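Local coordinates for protein cytosolic phospholipase A2 delta (Homo sapiens, PDB 5IZ5) that hydrolyses glycerophospholipids at the sn-2 position in a calcium-dependent manner, releasing a fatty acid, with a preference for linoleic acid, at residues 287-295 / 663-671; 683-691 / 704-714. The protein carries 3 engineered substitutions. All blocks are in the same frame, centred on the assembly; numbering follows the deposited sequence.

Contact 1 of 2, residues 287-295 / 663-671; sequences GFNLCAEEQ and MFRPGRRLD. With SO4 (sulfate ion), chain N.
Glu-294, in the first turn of helix 292-313, meets Arg-668 in a bidentate salt bridge that fastens the start of the chain's first helix, in the phospholipase domain, to a type II beta turn, Arg-665 to Arg-668. Arg-668 offers the side of its guanidinium: NE reaches Glu-294 OE2 at 2.8 Å and NH2 reaches Glu-294 OE1 at 3.0 Å, each on a syn lone pair, with the two planes only 8° apart. Glu-294 gets there because CG stands anti to the backbone N (chi1 180°) and the chain beyond runs extended. Tyr-360 OH also bonds OE2, while Arg-668 NH1 is taken by Glu-486 and Ser-662 O. Arg-665 gives Asn-289 O just a weak bond from NH2; its main partners are Glu-491 and Glu-486. Leu-290 CD2 lies over one face of the Arg-665 guanidinium and sits 3.5 Å from Pro-666 O. A water accepts from Leu-290 N at 3.1 Å and donates weakly to Pro-666 O. Gly-667, at positive phi, brings its CA close to Leu-290 CG, where a CB would clash. Within the turn, Gly-667 N makes two weak bonds to a sulfate, probably from the crystallisation liquor, the shorter to O4 at 3.0 Å.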
ATOM      1  N   GLY B 287       8.972 -12.825   2.093  1.00 46.65           N
ATOM      2  CA  GLY B 287      10.318 -12.983   1.548  1.00 48.09           C
ATOM      3  C   GLY B 287      10.723 -11.752   0.771  1.00 48.24           C
ATOM      4  O   GLY B 287       9.863 -11.024   0.284  1.00 46.63           O
ATOM      5  N   PHE B 288      12.030 -11.528   0.650  1.00 50.51           N
ATOM      6  CA  PHE B 288      12.559 -10.341  -0.033  1.00 52.42           C
ATOM      7  C   PHE B 288      13.143 -10.624  -1.402  1.00 54.86           C
ATOM      8  O   PHE B 288      13.970  -9.874  -1.906  1.00 62.45           O
ATOM      9  CB  PHE B 288      13.604  -9.661   0.839  1.00 50.05           C
ATOM     10  CG  PHE B 288      13.014  -8.951   1.999  1.00 49.16           C
ATOM     11  CD1 PHE B 288      12.545  -7.656   1.853  1.00 46.74           C
ATOM     12  CD2 PHE B 288      12.892  -9.586   3.224  1.00 47.50           C
ATOM     13  CE1 PHE B 288      11.986  -6.994   2.918  1.00 46.06           C
ATOM     14  CE2 PHE B 288      12.331  -8.932   4.297  1.00 47.18           C
ATOM     15  CZ  PHE B 288      11.877  -7.628   4.144  1.00 46.87           C
ATOM     16  N   ASN B 289      12.717 -11.706  -2.019  1.00 54.77           N
ATOM     17  CA  ASN B 289      13.126 -11.960  -3.371  1.00 54.39           C
ATOM     18  C   ASN B 289      11.876 -12.117  -4.178  1.00 47.89           C
ATOM     19  O   ASN B 289      10.766 -12.057  -3.647  1.00 44.36           O
ATOM     20  CB  ASN B 289      14.077 -13.152  -3.428  1.00 58.62           C
ATOM     21  CG  ASN B 289      15.498 -12.762  -3.035  1.00 63.95           C
ATOM     22  OD1 ASN B 289      16.215 -12.085  -3.787  1.00 69.65           O
ATOM     23  ND2 ASN B 289      15.904 -13.167  -1.844  1.00 66.14           N
ATOM     24  N   LEU B 290      12.061 -12.268  -5.472  1.00 45.78           N
ATOM     25  CA  LEU B 290      10.951 -12.292  -6.387  1.00 44.11           C
ATOM     26  C   LEU B 290      10.185 -13.587  -6.172  1.00 42.29           C
ATOM     27  O   LEU B 290      10.767 -14.591  -5.780  1.00 40.24           O
ATOM     28  CB  LEU B 290      11.461 -12.169  -7.815  1.00 44.23           C
ATOM     29  CG  LEU B 290      12.299 -10.919  -8.105  1.00 46.04           C
ATOM     30  CD1 LEU B 290      12.727 -10.907  -9.561  1.00 46.22           C
ATOM     31  CD2 LEU B 290      11.552  -9.634  -7.759  1.00 46.76           C
ATOM     32  N   CYS B 291       8.875 -13.543  -6.387  1.00 41.63           N
ATOM     33  CA  CYS B 291       8.045 -14.717  -6.187  1.00 42.68           C
ATOM     34  C   CYS B 291       8.213 -15.677  -7.358  1.00 42.25           C
ATOM     35  O   CYS B 291       8.668 -15.281  -8.441  1.00 40.64           O
ATOM     36  CB  CYS B 291       6.574 -14.330  -6.033  1.00 41.14           C
ATOM     37  SG  CYS B 291       5.821 -13.682  -7.534  1.00 41.69           S
ATOM     38  N   ALA B 292       7.830 -16.929  -7.129  1.00 42.35           N
ATOM     39  CA  ALA B 292       7.993 -17.992  -8.122  1.00 43.16           C
ATOM     40  C   ALA B 292       7.405 -17.601  -9.472  1.00 41.96           C
ATOM     41  O   ALA B 292       8.038 -17.800 -10.505  1.00 41.61           O
ATOM     42  CB  ALA B 292       7.356 -19.282  -7.624  1.00 42.80           C
ATOM     43  N   GLU B 293       6.205 -17.029  -9.455  1.00 41.78           N
ATOM     44  CA  GLU B 293       5.532 -16.625 -10.690  1.00 41.61           C
ATOM     45  C   GLU B 293       6.313 -15.565 -11.474  1.00 40.76           C
ATOM     46  O   GLU B 293       6.365 -15.621 -12.700  1.00 38.74           O
ATOM     47  CB  GLU B 293       4.121 -16.119 -10.396  1.00 42.57           C
ATOM     48  CG  GLU B 293       3.137 -17.200  -9.937  1.00 44.12           C
ATOM     49  CD  GLU B 293       2.442 -17.927 -11.082  1.00 47.13           C
ATOM     50  OE1 GLU B 293       2.580 -17.548 -12.271  1.00 48.34           O
ATOM     51  OE2 GLU B 293       1.731 -18.902 -10.778  1.00 49.35           O
ATOM     52  N   GLU B 294       6.926 -14.610 -10.776  1.00 40.74           N
ATOM     53  CA  GLU B 294       7.718 -13.582 -11.460  1.00 41.11           C
ATOM     54  C   GLU B 294       9.005 -14.185 -12.028  1.00 41.42           C
ATOM     55  O   GLU B 294       9.400 -13.853 -13.137  1.00 40.71           O
ATOM     56  CB  GLU B 294       8.043 -12.391 -10.545  1.00 39.97           C
ATOM     57  CG  GLU B 294       8.878 -11.317 -11.247  1.00 40.34           C
ATOM     58  CD  GLU B 294       8.929  -9.975 -10.522  1.00 41.41           C
ATOM     59  OE1 GLU B 294       8.084  -9.716  -9.637  1.00 40.39           O
ATOM     60  OE2 GLU B 294       9.824  -9.164 -10.858  1.00 40.40           O
ATOM     61  N   GLN B 295       9.651 -15.063 -11.265  1.00 43.77           N
ATOM     62  CA  GLN B 295      10.838 -15.770 -11.752  1.00 47.09           C
ATOM     63  C   GLN B 295      10.536 -16.574 -13.013  1.00 45.77           C
ATOM     64  O   GLN B 295      11.289 -16.525 -13.983  1.00 45.59           O
ATOM     65  CB  GLN B 295      11.392 -16.699 -10.683  1.00 50.31           C
ATOM     66  CG  GLN B 295      12.134 -15.972  -9.589  1.00 55.20           C
ATOM     67  CD  GLN B 295      12.607 -16.917  -8.502  1.00 62.48           C
ATOM     68  OE1 GLN B 295      13.177 -17.977  -8.783  1.00 64.68           O
ATOM     69  NE2 GLN B 295      12.380 -16.537  -7.245  1.00 67.25           N
ATOM     70  N   MET B 663      11.534  -0.468  -9.734  1.00 54.60           N
ATOM     71  CA  MET B 663      12.764  -0.789 -10.464  1.00 53.72           C
ATOM     72  C   MET B 663      13.920  -1.194  -9.540  1.00 53.64           C
ATOM     73  O   MET B 663      14.929  -1.687 -10.029  1.00 54.17           O
ATOM     74  CB  MET B 663      13.190   0.377 -11.371  1.00 53.42           C
ATOM     75  CG  MET B 663      12.195   0.723 -12.479  1.00 54.02           C
ATOM     76  SD  MET B 663      11.819  -0.696 -13.530  1.00 56.11           S
ATOM     77  CE  MET B 663      10.630  -0.024 -14.687  1.00 54.68           C
ATOM     78  N   PHE B 664      13.771  -1.018  -8.223  1.00 53.14           N
ATOM     79  CA  PHE B 664      14.831  -1.372  -7.263  1.00 53.66           C
ATOM     80  C   PHE B 664      14.462  -2.417  -6.217  1.00 52.19           C
ATOM     81  O   PHE B 664      15.185  -2.599  -5.239  1.00 52.13           O
ATOM     82  CB  PHE B 664      15.345  -0.108  -6.573  1.00 56.12           C
ATOM     83  CG  PHE B 664      15.975   0.849  -7.520  1.00 59.42           C
ATOM     84  CD1 PHE B 664      17.284   0.666  -7.917  1.00 63.32           C
ATOM     85  CD2 PHE B 664      15.250   1.902  -8.057  1.00 61.45           C
ATOM     86  CE1 PHE B 664      17.871   1.533  -8.812  1.00 64.01           C
ATOM     87  CE2 PHE B 664      15.830   2.774  -8.954  1.00 62.71           C
ATOM     88  CZ  PHE B 664      17.146   2.586  -9.333  1.00 64.20           C
ATOM     89  N   ARG B 665      13.347  -3.107  -6.411  1.00 50.79           N
ATOM     90  CA  ARG B 665      13.054  -4.260  -5.579  1.00 50.07           C
ATOM     91  C   ARG B 665      14.181  -5.282  -5.779  1.00 51.72           C
ATOM     92  O   ARG B 665      14.607  -5.504  -6.914  1.00 52.15           O
ATOM     93  CB  ARG B 665      11.713  -4.876  -5.959  1.00 48.47           C
ATOM     94  CG  ARG B 665      11.378  -6.117  -5.149  1.00 47.02           C
ATOM     95  CD  ARG B 665       9.982  -6.629  -5.429  1.00 45.77           C
ATOM     96  NE  ARG B 665       9.718  -7.875  -4.712  1.00 45.11           N
ATOM     97  CZ  ARG B 665       8.568  -8.546  -4.753  1.00 44.98           C
ATOM     98  NH1 ARG B 665       7.539  -8.099  -5.475  1.00 44.53           N
ATOM     99  NH2 ARG B 665       8.440  -9.674  -4.062  1.00 46.04           N
ATOM    100  N   PRO B 666      14.674  -5.894  -4.685  1.00 53.16           N
ATOM    101  CA  PRO B 666      15.743  -6.890  -4.814  1.00 53.20           C
ATOM    102  C   PRO B 666      15.396  -8.019  -5.787  1.00 53.28           C
ATOM    103  O   PRO B 666      14.270  -8.511  -5.787  1.00 52.64           O
ATOM    104  CB  PRO B 666      15.892  -7.436  -3.391  1.00 54.17           C
ATOM    105  CG  PRO B 666      15.427  -6.328  -2.510  1.00 55.05           C
ATOM    106  CD  PRO B 666      14.332  -5.638  -3.273  1.00 54.17           C
ATOM    107  N   GLY B 667      16.360  -8.408  -6.615  1.00 53.20           N
ATOM    108  CA  GLY B 667      16.147  -9.470  -7.587  1.00 51.54           C
ATOM    109  C   GLY B 667      15.886  -8.977  -8.994  1.00 50.46           C
ATOM    110  O   GLY B 667      16.143  -9.700  -9.950  1.00 52.31           O
ATOM    111  N   ARG B 668      15.387  -7.752  -9.141  1.00 49.45           N
ATOM    112  CA  ARG B 668      15.011  -7.251 -10.467  1.00 48.91           C
ATOM    113  C   ARG B 668      16.218  -6.889 -11.350  1.00 50.06           C
ATOM    114  O   ARG B 668      16.172  -7.084 -12.564  1.00 49.70           O
ATOM    115  CB  ARG B 668      14.024  -6.083 -10.352  1.00 48.33           C
ATOM    116  CG  ARG B 668      12.704  -6.500  -9.711  1.00 46.59           C
ATOM    117  CD  ARG B 668      11.496  -5.882 -10.388  1.00 44.64           C
ATOM    118  NE  ARG B 668      10.268  -6.565  -9.975  1.00 43.06           N
ATOM    119  CZ  ARG B 668       9.352  -6.079  -9.139  1.00 42.32           C
ATOM    120  NH1 ARG B 668       9.480  -4.869  -8.603  1.00 40.91           N
ATOM    121  NH2 ARG B 668       8.287  -6.815  -8.835  1.00 42.09           N
ATOM    122  N   ARG B 669      17.278  -6.356 -10.745  1.00 51.12           N
ATOM    123  CA  ARG B 669      18.567  -6.138 -11.429  1.00 51.84           C
ATOM    124  C   ARG B 669      18.445  -5.400 -12.754  1.00 49.75           C
ATOM    125  O   ARG B 669      18.860  -5.924 -13.787  1.00 49.15           O
ATOM    126  CB  ARG B 669      19.274  -7.466 -11.734  1.00 55.72           C
ATOM    127  CG  ARG B 669      20.326  -7.954 -10.737  1.00 59.61           C
ATOM    128  CD  ARG B 669      19.760  -8.973  -9.774  1.00 63.37           C
ATOM    129  NE  ARG B 669      20.832  -9.714  -9.113  1.00 69.39           N
ATOM    130  CZ  ARG B 669      20.669 -10.837  -8.412  1.00 74.51           C
ATOM    131  NH1 ARG B 669      19.462 -11.378  -8.249  1.00 75.60           N
ATOM    132  NH2 ARG B 669      21.727 -11.424  -7.864  1.00 76.78           N
ATOM    133  N   LEU B 670      17.905  -4.192 -12.740  1.00 47.82           N
ATOM    134  CA  LEU B 670      17.766  -3.448 -13.985  1.00 47.79           C
ATOM    135  C   LEU B 670      19.099  -2.946 -14.508  1.00 48.08           C
ATOM    136  O   LEU B 670      19.935  -2.442 -13.751  1.00 47.63           O
ATOM    137  CB  LEU B 670      16.758  -2.300 -13.858  1.00 47.44           C
ATOM    138  CG  LEU B 670      15.371  -2.874 -14.146  1.00 47.90           C
ATOM    139  CD1 LEU B 670      14.644  -3.211 -12.856  1.00 46.38           C
ATOM    140  CD2 LEU B 670      14.565  -1.950 -15.031  1.00 49.14           C
ATOM    141  N   ASP B 671      19.279  -3.122 -15.815  1.00 48.04           N
ATOM    142  CA  ASP B 671      20.475  -2.680 -16.524  1.00 48.42           C
ATOM    143  C   ASP B 671      20.211  -1.370 -17.245  1.00 47.11           C
ATOM    144  O   ASP B 671      21.061  -0.490 -17.253  1.00 49.08           O
ATOM    145  CB  ASP B 671      20.911  -3.752 -17.525  1.00 47.48           C
ATOM    146  CG  ASP B 671      21.256  -5.056 -16.847  1.00 47.35           C
ATOM    147  OD1 ASP B 671      22.164  -5.042 -15.992  1.00 46.60           O
ATOM    148  OD2 ASP B 671      20.621  -6.086 -17.158  1.00 47.09           O
TER
HETATM  149  S   SO4 N 902      19.731  -7.619  -5.928  1.00 83.29           S
HETATM  150  O1  SO4 N 902      19.329  -6.818  -7.104  1.00 80.24           O
HETATM  151  O2  SO4 N 902      21.206  -7.645  -5.836  1.00 88.66           O
HETATM  152  O3  SO4 N 902      19.191  -6.997  -4.698  1.00 83.90           O
HETATM  153  O4  SO4 N 902      19.232  -9.009  -6.062  1.00 78.87           O
HETATM  154  O   HOH W   1      15.095 -11.812  -5.932  1.00 57.79           O

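Contact 2 of 2, residues 683-691 / 704-714; sequences PFEALQQTE and VEPSPQDQHQP
Asp-710 OD2 is gripped twice by Ser-707, the N-cap of the short helix 708-712: by Ser-707 N at 2.8 Å and more weakly by Ser-707 OG. The carbonyl oxygen of Asp-710 meets the edge of the Phe-684 ring. Asp-710 N returns a bond to Ser-707 OG at 3.0 Å, which completes a capping box; Asp-710 OD1 pairs with Arg-715. This capped turn packs on the start of helix 685-696, within the beta-alpha-beta connection from strand 672-676 to its parallel neighbour 730-734. Phe-684 fills the joint. Pro-706 points its CB-CG edge at one ring face, CB 4.0 Å from the centroid of the Phe-684 ring and 6° off the normal, a CH-pi contact, and its CG sits above Phe-684 CG. His-718 meets the ring edge-to-face, and Pro-714 CB approaches Phe-684 CZ obliquely. Replacing the phenylalanine with alanine would probably leave Pro-706 without the ring it rests on and open a gap between the two helices. Farther along, Val-704 CG1, anti to the backbone N (chi1 177°), is carried onto Gln-688 CG at 3.7 Å and Leu-687 CB at 4.1 Å. Its other methyl, CG2, faces Glu-691 CB. The extended Gln-688 side chain sends a straight but weak bond from NE2 to Val-704 O at 3.4 Å.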
ATOM      1  N   PRO B 683      11.240  19.106 -15.937  1.00 70.62           N
ATOM      2  CA  PRO B 683      11.394  17.757 -16.491  1.00 69.46           C
ATOM      3  C   PRO B 683      12.452  16.875 -15.813  1.00 67.01           C
ATOM      4  O   PRO B 683      12.439  15.662 -16.025  1.00 64.66           O
ATOM      5  CB  PRO B 683      11.813  18.025 -17.937  1.00 71.11           C
ATOM      6  CG  PRO B 683      12.341  19.419 -17.942  1.00 70.99           C
ATOM      7  CD  PRO B 683      11.508  20.143 -16.943  1.00 70.41           C
ATOM      8  N   PHE B 684      13.359  17.466 -15.032  1.00 65.47           N
ATOM      9  CA  PHE B 684      14.384  16.697 -14.321  1.00 64.81           C
ATOM     10  C   PHE B 684      14.106  16.570 -12.831  1.00 63.40           C
ATOM     11  O   PHE B 684      14.828  15.852 -12.137  1.00 61.93           O
ATOM     12  CB  PHE B 684      15.766  17.323 -14.522  1.00 65.22           C
ATOM     13  CG  PHE B 684      16.157  17.450 -15.955  1.00 67.63           C
ATOM     14  CD1 PHE B 684      16.534  16.331 -16.680  1.00 66.89           C
ATOM     15  CD2 PHE B 684      16.145  18.687 -16.580  1.00 68.54           C
ATOM     16  CE1 PHE B 684      16.896  16.447 -18.006  1.00 66.78           C
ATOM     17  CE2 PHE B 684      16.508  18.809 -17.905  1.00 68.23           C
ATOM     18  CZ  PHE B 684      16.883  17.689 -18.621  1.00 68.64           C
ATOM     19  N   GLU B 685      13.066  17.253 -12.347  1.00 66.09           N
ATOM     20  CA  GLU B 685      12.765  17.298 -10.915  1.00 66.77           C
ATOM     21  C   GLU B 685      12.569  15.900 -10.346  1.00 65.41           C
ATOM     22  O   GLU B 685      13.235  15.522  -9.383  1.00 64.76           O
ATOM     23  CB  GLU B 685      11.514  18.146 -10.659  1.00 72.08           C
ATOM     24  CG  GLU B 685      11.108  18.261  -9.192  1.00 75.12           C
ATOM     25  CD  GLU B 685       9.861  19.103  -8.957  1.00 76.59           C
ATOM     26  OE1 GLU B 685       9.381  19.811  -9.875  1.00 76.28           O
ATOM     27  OE2 GLU B 685       9.370  19.067  -7.815  1.00 78.86           O
ATOM     28  N   ALA B 686      11.663  15.137 -10.956  1.00 64.23           N
ATOM     29  CA  ALA B 686      11.359  13.785 -10.508  1.00 65.13           C
ATOM     30  C   ALA B 686      12.617  12.927 -10.482  1.00 64.15           C
ATOM     31  O   ALA B 686      12.871  12.266  -9.486  1.00 65.40           O
ATOM     32  CB  ALA B 686      10.288  13.141 -11.389  1.00 66.90           C
ATOM     33  N   LEU B 687      13.401  12.948 -11.566  1.00 62.57           N
ATOM     34  CA  LEU B 687      14.627  12.139 -11.643  1.00 62.44           C
ATOM     35  C   LEU B 687      15.616  12.516 -10.539  1.00 59.33           C
ATOM     36  O   LEU B 687      16.249  11.643  -9.956  1.00 54.17           O
ATOM     37  CB  LEU B 687      15.319  12.245 -13.016  1.00 63.80           C
ATOM     38  CG  LEU B 687      15.317  11.016 -13.938  1.00 65.16           C
ATOM     39  CD1 LEU B 687      16.213  11.293 -15.134  1.00 66.27           C
ATOM     40  CD2 LEU B 687      15.788   9.751 -13.237  1.00 65.42           C
ATOM     41  N   GLN B 688      15.745  13.814 -10.266  1.00 61.05           N
ATOM     42  CA  GLN B 688      16.679  14.307  -9.241  1.00 63.01           C
ATOM     43  C   GLN B 688      16.273  13.931  -7.826  1.00 62.69           C
ATOM     44  O   GLN B 688      17.124  13.560  -7.005  1.00 57.65           O
ATOM     45  CB  GLN B 688      16.855  15.823  -9.343  1.00 64.93           C
ATOM     46  CG  GLN B 688      17.718  16.220 -10.523  1.00 67.56           C
ATOM     47  CD  GLN B 688      17.942  17.711 -10.637  1.00 70.59           C
ATOM     48  OE1 GLN B 688      17.010  18.510 -10.505  1.00 74.86           O
ATOM     49  NE2 GLN B 688      19.185  18.099 -10.878  1.00 72.67           N
ATOM     50  N   GLN B 689      14.975  14.009  -7.549  1.00 66.23           N
ATOM     51  CA  GLN B 689      14.470  13.635  -6.243  1.00 67.66           C
ATOM     52  C   GLN B 689      14.680  12.150  -6.066  1.00 63.92           C
ATOM     53  O   GLN B 689      15.129  11.722  -5.000  1.00 65.84           O
ATOM     54  CB  GLN B 689      12.985  13.940  -6.114  1.00 72.71           C
ATOM     55  CG  GLN B 689      12.604  15.390  -6.413  1.00 76.88           C
ATOM     56  CD  GLN B 689      11.507  15.905  -5.508  1.00 82.97           C
ATOM     57  OE1 GLN B 689      10.384  16.132  -5.957  1.00 87.77           O
ATOM     58  NE2 GLN B 689      11.816  16.075  -4.225  1.00 86.40           N
ATOM     59  N   THR B 690      14.373  11.362  -7.106  1.00 58.82           N
ATOM     60  CA  THR B 690      14.607   9.915  -7.003  1.00 57.65           C
ATOM     61  C   THR B 690      16.086   9.617  -6.761  1.00 56.16           C
ATOM     62  O   THR B 690      16.399   8.732  -5.984  1.00 57.51           O
ATOM     63  CB  THR B 690      14.015   8.990  -8.110  1.00 58.00           C
ATOM     64  OG1 THR B 690      15.051   8.137  -8.617  1.00 58.94           O
ATOM     65  CG2 THR B 690      13.359   9.728  -9.235  1.00 58.48           C
ATOM     66  N   GLU B 691      16.992  10.356  -7.403  1.00 59.42           N
ATOM     67  CA  GLU B 691      18.429  10.139  -7.191  1.00 58.03           C
ATOM     68  C   GLU B 691      18.822  10.391  -5.734  1.00 57.18           C
ATOM     69  O   GLU B 691      19.537   9.594  -5.133  1.00 56.20           O
ATOM     70  CB  GLU B 691      19.279  11.020  -8.106  1.00 60.87           C
ATOM     71  CG  GLU B 691      20.769  10.648  -8.027  1.00 62.77           C
ATOM     72  CD  GLU B 691      21.572  11.549  -7.110  1.00 64.57           C
ATOM     73  OE1 GLU B 691      21.444  12.787  -7.223  1.00 67.34           O
ATOM     74  OE2 GLU B 691      22.343  11.010  -6.280  1.00 64.75           O
ATOM     75  N   VAL B 704      22.383  12.705 -11.685  1.00 58.10           N
ATOM     76  CA  VAL B 704      21.470  13.404 -12.575  1.00 59.11           C
ATOM     77  C   VAL B 704      21.853  14.868 -12.490  1.00 62.65           C
ATOM     78  O   VAL B 704      21.335  15.615 -11.647  1.00 65.08           O
ATOM     79  CB  VAL B 704      19.994  13.185 -12.181  1.00 59.22           C
ATOM     80  CG1 VAL B 704      19.059  13.973 -13.084  1.00 58.28           C
ATOM     81  CG2 VAL B 704      19.645  11.708 -12.248  1.00 59.48           C
ATOM     82  N   GLU B 705      22.783  15.255 -13.362  1.00 63.80           N
ATOM     83  CA  GLU B 705      23.367  16.586 -13.354  1.00 63.37           C
ATOM     84  C   GLU B 705      23.250  17.227 -14.725  1.00 61.73           C
ATOM     85  O   GLU B 705      24.249  17.396 -15.417  1.00 60.21           O
ATOM     86  CB  GLU B 705      24.833  16.508 -12.922  1.00 62.91           C
ATOM     87  CG  GLU B 705      25.001  16.154 -11.454  1.00 64.58           C
ATOM     88  CD  GLU B 705      26.414  15.704 -11.091  1.00 63.42           C
ATOM     89  OE1 GLU B 705      27.214  15.412 -12.002  1.00 63.53           O
ATOM     90  OE2 GLU B 705      26.736  15.623  -9.887  1.00 63.86           O
ATOM     91  N   PRO B 706      22.020  17.590 -15.121  1.00 62.85           N
ATOM     92  CA  PRO B 706      21.866  18.325 -16.366  1.00 64.82           C
ATOM     93  C   PRO B 706      22.549  19.702 -16.307  1.00 67.59           C
ATOM     94  O   PRO B 706      22.510  20.371 -15.278  1.00 69.66           O
ATOM     95  CB  PRO B 706      20.350  18.478 -16.498  1.00 64.21           C
ATOM     96  CG  PRO B 706      19.826  18.399 -15.105  1.00 64.61           C
ATOM     97  CD  PRO B 706      20.734  17.419 -14.416  1.00 63.97           C
ATOM     98  N   SER B 707      23.172  20.107 -17.407  1.00 67.82           N
ATOM     99  CA  SER B 707      23.832  21.408 -17.506  1.00 70.03           C
ATOM    100  C   SER B 707      22.804  22.544 -17.500  1.00 73.17           C
ATOM    101  O   SER B 707      21.621  22.304 -17.716  1.00 74.42           O
ATOM    102  CB  SER B 707      24.648  21.478 -18.798  1.00 67.75           C
ATOM    103  OG  SER B 707      23.790  21.552 -19.927  1.00 65.17           O
ATOM    104  N   PRO B 708      23.252  23.788 -17.254  1.00 75.83           N
ATOM    105  CA  PRO B 708      22.340  24.935 -17.363  1.00 75.71           C
ATOM    106  C   PRO B 708      21.626  24.984 -18.721  1.00 76.11           C
ATOM    107  O   PRO B 708      20.440  25.321 -18.792  1.00 75.87           O
ATOM    108  CB  PRO B 708      23.268  26.143 -17.200  1.00 75.48           C
ATOM    109  CG  PRO B 708      24.446  25.635 -16.440  1.00 75.52           C
ATOM    110  CD  PRO B 708      24.583  24.172 -16.746  1.00 75.80           C
ATOM    111  N   GLN B 709      22.359  24.649 -19.779  1.00 75.88           N
ATOM    112  CA  GLN B 709      21.802  24.563 -21.125  1.00 79.15           C
ATOM    113  C   GLN B 709      20.706  23.498 -21.215  1.00 80.93           C
ATOM    114  O   GLN B 709      19.668  23.728 -21.840  1.00 81.49           O
ATOM    115  CB  GLN B 709      22.924  24.262 -22.131  1.00 81.55           C
ATOM    116  CG  GLN B 709      22.485  24.023 -23.575  1.00 84.35           C
ATOM    117  CD  GLN B 709      21.590  25.114 -24.155  1.00 86.95           C
ATOM    118  OE1 GLN B 709      20.766  24.840 -25.029  1.00 88.36           O
ATOM    119  NE2 GLN B 709      21.756  26.352 -23.693  1.00 87.21           N
ATOM    120  N   ASP B 710      20.944  22.339 -20.596  1.00 80.79           N
ATOM    121  CA  ASP B 710      19.948  21.260 -20.544  1.00 79.56           C
ATOM    122  C   ASP B 710      18.643  21.728 -19.906  1.00 79.00           C
ATOM    123  O   ASP B 710      17.564  21.418 -20.400  1.00 75.20           O
ATOM    124  CB  ASP B 710      20.479  20.046 -19.765  1.00 77.65           C
ATOM    125  CG  ASP B 710      21.598  19.320 -20.490  1.00 76.17           C
ATOM    126  OD1 ASP B 710      21.561  19.239 -21.728  1.00 72.90           O
ATOM    127  OD2 ASP B 710      22.517  18.814 -19.816  1.00 74.77           O
ATOM    128  N   GLN B 711      18.746  22.468 -18.805  1.00 81.80           N
ATOM    129  CA  GLN B 711      17.563  23.026 -18.137  1.00 84.45           C
ATOM    130  C   GLN B 711      16.889  24.120 -18.955  1.00 86.07           C
ATOM    131  O   GLN B 711      15.664  24.150 -19.051  1.00 85.01           O
ATOM    132  CB  GLN B 711      17.915  23.537 -16.739  1.00 85.45           C
ATOM    133  CG  GLN B 711      17.880  22.411 -15.706  1.00 86.22           C
ATOM    134  CD  GLN B 711      19.164  22.298 -14.914  1.00 88.29           C
ATOM    135  OE1 GLN B 711      20.184  21.924 -15.473  1.00 91.75           O
ATOM    136  NE2 GLN B 711      19.127  22.605 -13.614  1.00 88.27           N
ATOM    137  N   HIS B 712      17.683  25.017 -19.535  1.00 89.80           N
ATOM    138  CA  HIS B 712      17.137  26.082 -20.377  1.00 93.31           C
ATOM    139  C   HIS B 712      16.323  25.513 -21.541  1.00 91.28           C
ATOM    140  O   HIS B 712      15.197  25.949 -21.786  1.00 86.62           O
ATOM    141  CB  HIS B 712      18.247  26.991 -20.919  1.00 97.30           C
ATOM    142  CG  HIS B 712      17.753  28.015 -21.901  1.00100.66           C
ATOM    143  ND1 HIS B 712      16.736  28.901 -21.608  1.00101.05           N
ATOM    144  CD2 HIS B 712      18.119  28.275 -23.179  1.00101.65           C
ATOM    145  CE1 HIS B 712      16.502  29.666 -22.660  1.00101.60           C
ATOM    146  NE2 HIS B 712      17.327  29.307 -23.628  1.00102.71           N
ATOM    147  N   GLN B 713      16.906  24.547 -22.250  1.00 90.27           N
ATOM    148  CA  GLN B 713      16.226  23.885 -23.369  1.00 90.28           C
ATOM    149  C   GLN B 713      16.516  22.388 -23.330  1.00 85.78           C
ATOM    150  O   GLN B 713      17.560  21.938 -23.814  1.00 86.58           O
ATOM    151  CB  GLN B 713      16.615  24.482 -24.722  1.00 94.27           C
ATOM    152  CG  GLN B 713      16.149  25.917 -24.945  1.00 98.60           C
ATOM    153  CD  GLN B 713      16.438  26.427 -26.350  1.00100.57           C
ATOM    154  OE1 GLN B 713      15.553  26.969 -27.015  1.00102.48           O
ATOM    155  NE2 GLN B 713      17.677  26.259 -26.811  1.00101.18           N
ATOM    156  N   PRO B 714      15.607  21.613 -22.714  1.00 80.73           N
ATOM    157  CA  PRO B 714      15.771  20.163 -22.726  1.00 76.24           C
ATOM    158  C   PRO B 714      15.516  19.578 -24.104  1.00 70.77           C
ATOM    159  O   PRO B 714      14.716  20.110 -24.868  1.00 70.09           O
ATOM    160  CB  PRO B 714      14.742  19.663 -21.705  1.00 78.12           C
ATOM    161  CG  PRO B 714      13.797  20.787 -21.481  1.00 78.70           C
ATOM    162  CD  PRO B 714      14.480  22.055 -21.872  1.00 79.24           C
TER

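From the N terminus, the chain runs through antiparallel sheets, up to strand 266-277, and then residues 287-295 lead into helix 292-313. Contact 1 then closes a very long loop: 367 residues, including the nucleophile Ser-365 and Asp-651, the probable proton acceptor, run by before 663-671 comes back to that helix start. Strand 672-676 of the central mixed sheet follows at once, and past it residues 683-691 open contact 2, which closes after just 12 intervening residues. The two are therefore in series, neither nested nor crossed. Their centres lie 29 Å apart. Contact 1 ties the helix to the approach to strand 672-676; contact 2 ties together the connection leading from it toward strands 718-720 and 730-734.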